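Local coordinates for glutamine amidotransferase domain-containing protein (Streptococcus mutans, PDB 3L7N) that probably transfers the amide nitrogen of glutamine to an acceptor substrate, as a class I glutamine amidotransferase whose own acceptor is not established, at residues A[9-14]-A[188-193]. Residues are numbered along the deposited sequence; the frame is centred on the assembly and turned at random.
Sequences ETFEAP and AALIAQ
The loop that leads from strand 2-7 to helix 15-23 meets the C-terminal part of helix 184-193 through Phe11, which packs against Ala189, Leu190 and Gln193. Gln193 lies over one face of the Phe11 ring in a CH-pi contact, its CG 3.8 Å from the ring centroid and displaced toward the CE2-CZ side of the rim. With CG anti to the backbone N (chi1 -154°) and the chain bent at chi2, the amide of Gln193 runs nearly parallel to the ring, the two planes 12° apart. The opposite face receives CB of Glu9, so the ring sits between its own loop and the helix. Strand 2-7 belongs to the parallel part of the central sheet of this glutamine amidotransferase fold, and the loop at its C-terminal end makes a type I turn, closed by the hydrogen bond from Glu12 N to Glu9 O at 3.0 Å. Within that turn Glu9 OE1 accepts a hydrogen bond from Thr10 N at 2.8 Å. Nearer the backbone, CB of Phe11 touches CB of Ala189 at 4.2 Å. Leu190 reaches the loop with its branched end, CD2 4.0 Å from CD1 of Phe11 and CG 3.7 Å from the carbonyl O of Phe11.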
loop_
_atom_site.group_PDB
_atom_site.type_symbol
_atom_site.label_atom_id
_atom_site.label_comp_id
_atom_site.label_asym_id
_atom_site.label_seq_id
_atom_site.Cartn_x
_atom_site.Cartn_y
_atom_site.Cartn_z
ATOM N N GLU A 9 -6.576 10.313 -0.116
ATOM C CA GLU A 9 -7.797 10.623 -0.865
ATOM C C GLU A 9 -8.949 9.653 -0.559
ATOM O O GLU A 9 -8.729 8.542 0.077
ATOM C CB GLU A 9 -7.541 10.747 -2.345
ATOM C CG GLU A 9 -7.468 12.191 -2.813
ATOM C CD GLU A 9 -8.850 12.861 -2.880
ATOM O OE1 GLU A 9 -9.731 12.598 -1.977
ATOM O OE2 GLU A 9 -9.098 13.583 -3.862
ATOM N N THR A 10 -10.191 10.128 -0.858
ATOM C CA THR A 10 -11.487 9.402 -0.542
ATOM C C THR A 10 -11.487 8.064 -1.249
ATOM O O THR A 10 -11.860 7.055 -0.660
ATOM C CB THR A 10 -12.752 10.254 -0.992
ATOM O OG1 THR A 10 -12.593 10.659 -2.322
ATOM C CG2 THR A 10 -12.899 11.563 -0.142
ATOM N N PHE A 11 -10.870 8.014 -2.444
ATOM C CA PHE A 11 -10.724 6.741 -3.182
ATOM C C PHE A 11 -9.453 5.889 -2.840
ATOM O O PHE A 11 -9.228 4.818 -3.438
ATOM C CB PHE A 11 -10.796 6.968 -4.666
ATOM C CG PHE A 11 -9.928 8.058 -5.148
ATOM C CD1 PHE A 11 -8.598 7.779 -5.626
ATOM C CD2 PHE A 11 -10.412 9.382 -5.204
ATOM C CE1 PHE A 11 -7.744 8.826 -6.133
ATOM C CE2 PHE A 11 -9.585 10.466 -5.717
ATOM C CZ PHE A 11 -8.235 10.170 -6.182
ATOM N N GLU A 12 -8.646 6.347 -1.922
ATOM C CA GLU A 12 -7.566 5.545 -1.445
ATOM C C GLU A 12 -7.879 5.073 -0.023
ATOM O O GLU A 12 -7.217 5.528 0.993
ATOM C CB GLU A 12 -6.325 6.347 -1.469
ATOM C CG GLU A 12 -6.082 6.963 -2.760
ATOM C CD GLU A 12 -5.472 6.020 -3.715
ATOM O OE1 GLU A 12 -5.216 4.830 -3.299
ATOM O OE2 GLU A 12 -5.162 6.458 -4.875
ATOM N N ALA A 13 -8.928 4.270 0.097
ATOM C CA ALA A 13 -9.486 3.930 1.413
ATOM C C ALA A 13 -8.679 2.857 2.126
ATOM O O ALA A 13 -8.162 1.951 1.495
ATOM C CB ALA A 13 -10.898 3.466 1.242
ATOM N N PRO A 14 -8.705 2.858 3.448
ATOM C CA PRO A 14 -8.019 1.797 4.146
ATOM C C PRO A 14 -8.583 0.356 3.827
ATOM O O PRO A 14 -7.939 -0.685 4.211
ATOM C CB PRO A 14 -8.256 2.140 5.616
ATOM C CG PRO A 14 -9.446 3.015 5.623
ATOM C CD PRO A 14 -9.505 3.702 4.352
ATOM N N ALA A 188 -15.090 0.174 -7.062
ATOM C CA ALA A 188 -16.072 1.119 -7.642
ATOM C C ALA A 188 -15.536 2.523 -7.624
ATOM O O ALA A 188 -15.585 3.247 -8.668
ATOM C CB ALA A 188 -17.364 1.053 -6.897
ATOM N N ALA A 189 -15.008 2.959 -6.453
ATOM C CA ALA A 189 -14.619 4.392 -6.310
ATOM C C ALA A 189 -13.402 4.708 -7.203
ATOM O O ALA A 189 -13.327 5.823 -7.835
ATOM C CB ALA A 189 -14.370 4.773 -4.843
ATOM N N LEU A 190 -12.505 3.702 -7.348
ATOM C CA LEU A 190 -11.313 3.866 -8.178
ATOM C C LEU A 190 -11.677 3.973 -9.622
ATOM O O LEU A 190 -11.215 4.914 -10.332
ATOM C CB LEU A 190 -10.291 2.736 -7.936
ATOM C CG LEU A 190 -9.403 3.038 -6.708
ATOM C CD1 LEU A 190 -8.798 1.803 -6.092
ATOM C CD2 LEU A 190 -8.373 4.085 -7.027
ATOM N N ILE A 191 -12.584 3.102 -10.069
ATOM C CA ILE A 191 -13.093 3.183 -11.460
ATOM C C ILE A 191 -13.698 4.548 -11.763
ATOM O O ILE A 191 -13.493 5.079 -12.835
ATOM C CB ILE A 191 -14.103 2.050 -11.774
ATOM C CG1 ILE A 191 -13.385 0.703 -11.804
ATOM C CG2 ILE A 191 -14.864 2.329 -13.100
ATOM C CD1 ILE A 191 -14.272 -0.451 -11.574
ATOM N N ALA A 192 -14.412 5.128 -10.776
ATOM C CA ALA A 192 -15.087 6.416 -10.955
ATOM C C ALA A 192 -14.106 7.500 -11.130
ATOM O O ALA A 192 -14.370 8.458 -11.797
ATOM C CB ALA A 192 -15.982 6.703 -9.796
ATOM N N GLN A 193 -12.935 7.352 -10.511
ATOM C CA GLN A 193 -11.843 8.370 -10.653
ATOM C C GLN A 193 -11.003 8.225 -11.959
ATOM O O GLN A 193 -10.416 9.195 -12.430
ATOM C CB GLN A 193 -10.925 8.403 -9.407
ATOM C CG GLN A 193 -10.247 9.774 -9.207
ATOM C CD GLN A 193 -11.312 10.976 -8.932
ATOM O OE1 GLN A 193 -12.515 10.732 -8.628
ATOM N NE2 GLN A 193 -10.837 12.219 -9.024
#